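Local coordinates for protein UDP-glucose 4-epimerase (Campylobacter jejuni subsp. jejuni serotype O:2, PDB 7K3P) that interconverts UDP-glucose and UDP-galactose, and probably their N-acetylated counterparts, by inverting the sugar at C4 with the help of bound NAD, at residues Y27-T39 / V248-D260. The protein carries 2 engineered substitutions. Numbering follows the deposited sequence.
Sequences YIGSHTLRQFLKT and VDDISSAHLAALD. With NAD (nicotinamide-adenine-dinucleotide), chain C.
V248 CG2 lies over one face of the Y27 ring and one face of the H31 ring at once, a double CH-pi contact with centroid distances of 3.9 Å to Y27 and 3.8 Å to H31. CG2, anti to the backbone N of V248, points between the two rings, while CG1 packs against H31 NE2 and Y27 OH, whose hydrogen-bond partner is A194 O. D249 OD1 meets the edge of the same imidazole in its plane, 3.2 Å from H31 CD2, and a water joins that oxygen to H31 O. One turn on, Q35 and S252 interlock as knobs into holes. The extended Q35 side chain sends NE2 to D249 O (2.8 Å, N-H...O angle 158°), on a lone pair in the carbonyl plane, and S253 N is a second donor to the same oxygen. S252 OG comes within 3.0 Å of T32 OG1 where the backbones are closest. Farther along, L256 CG sits over the centre of the F36 ring, 3.8 Å from its centroid, while L259 CD2 approaches the ring edge. H31 ND1 donates to Y27 O, which helps to set the rotation of the imidazole. Y27 N and I28 N each bind a pyrophosphate oxygen of NAD, as in the Rossmann dinucleotide motif. The helices cross at -60°, their axes 8.6 Å apart; L33 and F36 pack on strands 18-22 and 42-46 of the parallel sheet, and L259 reaches I19 on strand 18-22.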
loop_
_atom_site.group_PDB
_atom_site.type_symbol
_atom_site.label_atom_id
_atom_site.label_comp_id
_atom_site.label_asym_id
_atom_site.label_seq_id
_atom_site.Cartn_x
_atom_site.Cartn_y
_atom_site.Cartn_z
ATOM N N TYR A 27 -10.027 -4.917 -22.102
ATOM C CA TYR A 27 -11.464 -5.169 -22.275
ATOM C C TYR A 27 -12.319 -3.954 -21.937
ATOM O O TYR A 27 -13.075 -3.461 -22.784
ATOM C CB TYR A 27 -11.893 -6.390 -21.453
ATOM C CG TYR A 27 -13.346 -6.809 -21.632
ATOM C CD1 TYR A 27 -13.908 -6.973 -22.903
ATOM C CD2 TYR A 27 -14.147 -7.068 -20.523
ATOM C CE1 TYR A 27 -15.235 -7.367 -23.059
ATOM C CE2 TYR A 27 -15.473 -7.475 -20.668
ATOM C CZ TYR A 27 -16.010 -7.624 -21.935
ATOM O OH TYR A 27 -17.326 -8.029 -22.072
ATOM N N ILE A 28 -12.216 -3.455 -20.713
ATOM C CA ILE A 28 -13.045 -2.322 -20.328
ATOM C C ILE A 28 -12.495 -1.028 -20.930
ATOM O O ILE A 28 -13.260 -0.149 -21.353
ATOM C CB ILE A 28 -13.141 -2.178 -18.811
ATOM C CG1 ILE A 28 -13.668 -3.473 -18.177
ATOM C CG2 ILE A 28 -14.031 -1.009 -18.451
ATOM C CD1 ILE A 28 -13.686 -3.415 -16.648
ATOM N N GLY A 29 -11.165 -0.915 -20.961
ATOM C CA GLY A 29 -10.507 0.242 -21.553
ATOM C C GLY A 29 -10.870 0.513 -23.014
ATOM O O GLY A 29 -11.130 1.665 -23.388
ATOM N N SER A 30 -10.885 -0.531 -23.842
ATOM C CA SER A 30 -11.210 -0.354 -25.255
ATOM C C SER A 30 -12.680 0.036 -25.443
ATOM O O SER A 30 -13.003 0.863 -26.299
ATOM C CB SER A 30 -10.894 -1.611 -26.055
ATOM O OG SER A 30 -11.687 -2.699 -25.634
ATOM N N HIS A 31 -13.569 -0.552 -24.645
ATOM C CA HIS A 31 -14.981 -0.172 -24.696
ATOM C C HIS A 31 -15.191 1.256 -24.231
ATOM O O HIS A 31 -16.052 1.975 -24.757
ATOM C CB HIS A 31 -15.829 -1.120 -23.852
ATOM C CG HIS A 31 -16.059 -2.440 -24.500
ATOM N ND1 HIS A 31 -15.100 -3.427 -24.542
ATOM C CD2 HIS A 31 -17.132 -2.927 -25.172
ATOM C CE1 HIS A 31 -15.577 -4.475 -25.192
ATOM N NE2 HIS A 31 -16.807 -4.195 -25.582
ATOM N N THR A 32 -14.409 1.670 -23.239
ATOM C CA THR A 32 -14.474 3.040 -22.759
ATOM C C THR A 32 -13.871 3.966 -23.820
ATOM O O THR A 32 -14.343 5.091 -24.040
ATOM C CB THR A 32 -13.739 3.187 -21.413
ATOM O OG1 THR A 32 -14.395 2.380 -20.423
ATOM C CG2 THR A 32 -13.718 4.643 -20.945
ATOM N N LEU A 33 -12.823 3.481 -24.477
ATOM C CA LEU A 33 -12.214 4.213 -25.584
ATOM C C LEU A 33 -13.249 4.506 -26.666
ATOM O O LEU A 33 -13.383 5.650 -27.109
ATOM C CB LEU A 33 -11.059 3.405 -26.182
ATOM C CG LEU A 33 -10.469 3.954 -27.486
ATOM C CD1 LEU A 33 -9.883 5.335 -27.245
ATOM C CD2 LEU A 33 -9.422 2.987 -28.071
ATOM N N ARG A 34 -13.980 3.471 -27.081
ATOM C CA ARG A 34 -14.995 3.611 -28.131
ATOM C C ARG A 34 -16.014 4.698 -27.781
ATOM O O ARG A 34 -16.367 5.534 -28.623
ATOM C CB ARG A 34 -15.693 2.271 -28.388
ATOM C CG ARG A 34 -16.767 2.307 -29.470
ATOM C CD ARG A 34 -17.303 0.913 -29.766
ATOM N NE ARG A 34 -16.237 -0.017 -30.148
ATOM C CZ ARG A 34 -15.887 -0.291 -31.404
ATOM N NH1 ARG A 34 -16.515 0.292 -32.420
ATOM N NH2 ARG A 34 -14.901 -1.149 -31.644
ATOM N N GLN A 35 -16.473 4.701 -26.532
ATOM C CA GLN A 35 -17.419 5.715 -26.071
ATOM C C GLN A 35 -16.827 7.121 -26.014
ATOM O O GLN A 35 -17.520 8.100 -26.310
ATOM C CB GLN A 35 -17.992 5.334 -24.705
ATOM C CG GLN A 35 -18.747 4.008 -24.705
ATOM C CD GLN A 35 -19.449 3.764 -23.384
ATOM O OE1 GLN A 35 -19.562 4.669 -22.563
ATOM N NE2 GLN A 35 -19.915 2.533 -23.172
ATOM N N PHE A 36 -15.563 7.230 -25.612
ATOM C CA PHE A 36 -14.891 8.534 -25.562
ATOM C C PHE A 36 -14.698 9.152 -26.956
ATOM O O PHE A 36 -14.655 10.378 -27.101
ATOM C CB PHE A 36 -13.530 8.436 -24.855
ATOM C CG PHE A 36 -13.549 8.906 -23.423
ATOM C CD1 PHE A 36 -13.876 10.214 -23.108
ATOM C CD2 PHE A 36 -13.230 8.033 -22.387
ATOM C CE1 PHE A 36 -13.896 10.643 -21.781
ATOM C CE2 PHE A 36 -13.232 8.465 -21.063
ATOM C CZ PHE A 36 -13.568 9.767 -20.764
ATOM N N LEU A 37 -14.562 8.302 -27.968
ATOM C CA LEU A 37 -14.304 8.780 -29.322
ATOM C C LEU A 37 -15.518 9.502 -29.914
ATOM O O LEU A 37 -15.386 10.306 -30.844
ATOM C CB LEU A 37 -13.839 7.632 -30.224
ATOM C CG LEU A 37 -12.413 7.218 -29.867
ATOM C CD1 LEU A 37 -11.884 6.086 -30.742
ATOM C CD2 LEU A 37 -11.514 8.438 -29.947
ATOM N N LYS A 38 -16.694 9.226 -29.352
ATOM C CA LYS A 38 -17.931 9.867 -29.783
ATOM C C LYS A 38 -18.160 11.194 -29.048
ATOM O O LYS A 38 -19.168 11.865 -29.255
ATOM C CB LYS A 38 -19.117 8.914 -29.585
ATOM C CG LYS A 38 -19.044 7.640 -30.441
ATOM C CD LYS A 38 -19.997 6.567 -29.920
ATOM C CE LYS A 38 -20.303 5.497 -30.977
ATOM N NZ LYS A 38 -19.120 4.699 -31.411
ATOM N N THR A 39 -17.212 11.566 -28.190
ATOM C CA THR A 39 -17.254 12.855 -27.501
ATOM C C THR A 39 -16.315 13.809 -28.233
ATOM O O THR A 39 -15.628 13.401 -29.180
ATOM C CB THR A 39 -16.809 12.723 -26.025
ATOM O OG1 THR A 39 -15.384 12.532 -25.954
ATOM C CG2 THR A 39 -17.505 11.528 -25.371
ATOM N N VAL A 248 -20.185 -4.649 -19.925
ATOM C CA VAL A 248 -18.936 -3.918 -20.177
ATOM C C VAL A 248 -19.178 -2.478 -20.642
ATOM O O VAL A 248 -18.381 -1.584 -20.345
ATOM C CB VAL A 248 -18.006 -4.669 -21.166
ATOM C CG1 VAL A 248 -18.673 -4.817 -22.538
ATOM C CG2 VAL A 248 -16.662 -3.946 -21.295
ATOM N N ASP A 249 -20.282 -2.237 -21.350
ATOM C CA ASP A 249 -20.537 -0.889 -21.862
ATOM C C ASP A 249 -21.127 0.030 -20.791
ATOM O O ASP A 249 -21.036 1.255 -20.899
ATOM C CB ASP A 249 -21.418 -0.926 -23.133
ATOM C CG ASP A 249 -20.640 -1.366 -24.376
ATOM O OD1 ASP A 249 -19.519 -0.852 -24.595
ATOM O OD2 ASP A 249 -21.142 -2.241 -25.119
ATOM N N ASP A 250 -21.715 -0.571 -19.754
ATOM C CA ASP A 250 -22.279 0.180 -18.628
ATOM C C ASP A 250 -21.223 0.572 -17.599
ATOM O O ASP A 250 -21.284 1.656 -16.992
ATOM C CB ASP A 250 -23.386 -0.636 -17.941
ATOM C CG ASP A 250 -24.681 -0.663 -18.746
ATOM O OD1 ASP A 250 -24.925 0.302 -19.498
ATOM O OD2 ASP A 250 -25.451 -1.645 -18.625
ATOM N N ILE A 251 -20.271 -0.322 -17.353
ATOM C CA ILE A 251 -19.146 0.085 -16.504
ATOM C C ILE A 251 -18.319 1.101 -17.304
ATOM O O ILE A 251 -17.804 2.069 -16.749
ATOM C CB ILE A 251 -18.297 -1.121 -16.016
ATOM C CG1 ILE A 251 -17.110 -0.646 -15.173
ATOM C CG2 ILE A 251 -17.837 -1.984 -17.183
ATOM C CD1 ILE A 251 -17.528 0.195 -13.985
ATOM N N SER A 252 -18.229 0.893 -18.615
ATOM C CA SER A 252 -17.510 1.852 -19.457
ATOM C C SER A 252 -18.130 3.242 -19.338
ATOM O O SER A 252 -17.422 4.208 -19.075
ATOM C CB SER A 252 -17.457 1.393 -20.914
ATOM O OG SER A 252 -16.525 0.342 -21.071
ATOM N N SER A 253 -19.454 3.344 -19.487
ATOM C CA SER A 253 -20.093 4.659 -19.458
ATOM C C SER A 253 -19.948 5.327 -18.091
ATOM O O SER A 253 -19.868 6.556 -17.984
ATOM C CB SER A 253 -21.574 4.568 -19.897
ATOM O OG SER A 253 -22.351 3.856 -18.942
ATOM N N ALA A 254 -19.881 4.529 -17.030
ATOM C CA ALA A 254 -19.734 5.107 -15.684
ATOM C C ALA A 254 -18.397 5.811 -15.506
ATOM O O ALA A 254 -18.252 6.697 -14.661
ATOM C CB ALA A 254 -19.918 4.034 -14.601
ATOM N N HIS A 255 -17.399 5.402 -16.281
ATOM C CA HIS A 255 -16.103 6.068 -16.196
ATOM C C HIS A 255 -16.200 7.465 -16.837
ATOM O O HIS A 255 -15.649 8.440 -16.316
ATOM C CB HIS A 255 -15.020 5.192 -16.829
ATOM C CG HIS A 255 -14.549 4.084 -15.932
ATOM N ND1 HIS A 255 -15.297 2.951 -15.685
ATOM C CD2 HIS A 255 -13.412 3.951 -15.205
ATOM C CE1 HIS A 255 -14.629 2.158 -14.863
ATOM N NE2 HIS A 255 -13.484 2.738 -14.556
ATOM N N LEU A 256 -16.935 7.558 -17.946
ATOM C CA LEU A 256 -17.220 8.855 -18.555
ATOM C C LEU A 256 -18.001 9.704 -17.565
ATOM O O LEU A 256 -17.656 10.863 -17.317
ATOM C CB LEU A 256 -17.996 8.686 -19.871
ATOM C CG LEU A 256 -17.163 8.421 -21.126
ATOM C CD1 LEU A 256 -16.587 6.995 -21.144
ATOM C CD2 LEU A 256 -17.988 8.694 -22.396
ATOM N N ALA A 257 -19.033 9.116 -16.957
ATOM C CA ALA A 257 -19.823 9.866 -15.984
ATOM C C ALA A 257 -18.972 10.362 -14.819
ATOM O O ALA A 257 -19.209 11.455 -14.310
ATOM C CB ALA A 257 -21.027 9.047 -15.488
ATOM N N ALA A 258 -17.984 9.562 -14.399
ATOM C CA ALA A 258 -17.094 9.927 -13.279
ATOM C C ALA A 258 -16.235 11.136 -13.631
ATOM O O ALA A 258 -15.953 11.992 -12.789
ATOM C CB ALA A 258 -16.181 8.735 -12.904
ATOM N N LEU A 259 -15.778 11.176 -14.875
ATOM C CA LEU A 259 -14.979 12.309 -15.338
ATOM C C LEU A 259 -15.851 13.560 -15.370
ATOM O O LEU A 259 -15.460 14.613 -14.853
ATOM C CB LEU A 259 -14.388 12.028 -16.721
ATOM C CG LEU A 259 -13.559 13.183 -17.279
ATOM C CD1 LEU A 259 -12.546 13.634 -16.235
ATOM C CD2 LEU A 259 -12.871 12.778 -18.572
ATOM N N ASP A 260 -17.046 13.426 -15.949
ATOM C CA ASP A 260 -18.008 14.532 -15.985
ATOM C C ASP A 260 -18.242 15.057 -14.581
ATOM O O ASP A 260 -18.229 16.269 -14.349
ATOM C CB ASP A 260 -19.335 14.083 -16.609
ATOM C CG ASP A 260 -19.243 13.911 -18.116
ATOM O OD1 ASP A 260 -18.331 14.518 -18.729
ATOM O OD2 ASP A 260 -20.086 13.171 -18.689
HETATM P PA NAD C . -7.730 -5.956 -18.991
HETATM O O1A NAD C . -6.597 -6.920 -18.739
HETATM O O2A NAD C . -8.501 -6.345 -20.220
HETATM O O5B NAD C . -7.185 -4.494 -19.230
HETATM C C5B NAD C . -5.939 -4.160 -18.688
HETATM C C4B NAD C . -5.148 -3.422 -19.695
HETATM O O4B NAD C . -4.060 -2.760 -19.118
HETATM C C3B NAD C . -4.590 -4.386 -20.787
HETATM O O3B NAD C . -4.880 -4.037 -22.194
HETATM C C2B NAD C . -3.099 -4.528 -20.400
HETATM O O2B NAD C . -2.285 -4.787 -21.463
HETATM C C1B NAD C . -2.873 -3.179 -19.796
HETATM N N9A NAD C . -1.705 -3.150 -18.901
HETATM C C8A NAD C . -1.481 -3.953 -17.841
HETATM N N7A NAD C . -0.303 -3.656 -17.270
HETATM C C5A NAD C . 0.268 -2.649 -17.942
HETATM C C6A NAD C . 1.475 -1.941 -17.817
HETATM N N6A NAD C . 2.390 -2.261 -16.748
HETATM N N1A NAD C . 1.760 -0.942 -18.676
HETATM C C2A NAD C . 0.930 -0.611 -19.681
HETATM N N3A NAD C . -0.252 -1.290 -19.850
HETATM C C4A NAD C . -0.605 -2.300 -19.002
HETATM O O3 NAD C . -8.657 -5.952 -17.699
HETATM P PN NAD C . -10.087 -5.289 -17.650
HETATM O O1N NAD C . -10.315 -4.416 -18.870
HETATM O O2N NAD C . -11.098 -6.394 -17.597
HETATM O O5D NAD C . -10.165 -4.417 -16.332
HETATM C C5D NAD C . -9.562 -3.144 -16.339
HETATM C C4D NAD C . -9.575 -2.516 -14.956
HETATM O O4D NAD C . -10.849 -2.618 -14.358
HETATM C C3D NAD C . -8.515 -3.063 -14.006
HETATM O O3D NAD C . -8.002 -2.039 -13.252
HETATM C C2D NAD C . -9.236 -3.950 -13.082
HETATM O O2D NAD C . -8.634 -4.095 -11.850
HETATM C C1D NAD C . -10.632 -3.272 -13.050
HETATM N N1N NAD C . -11.793 -4.201 -12.665
HETATM C C2N NAD C . -12.120 -5.169 -13.594
HETATM C C3N NAD C . -13.166 -6.045 -13.317
HETATM C C7N NAD C . -13.533 -7.107 -14.321
HETATM O O7N NAD C . -12.920 -7.241 -15.369
HETATM N N7N NAD C . -14.620 -7.980 -14.028
HETATM C C4N NAD C . -13.864 -5.926 -12.130
HETATM C C5N NAD C . -13.528 -4.957 -11.213
HETATM C C6N NAD C . -12.474 -4.070 -11.472
HETATM O O HOH W 1 -18.075 0.594 -26.261
#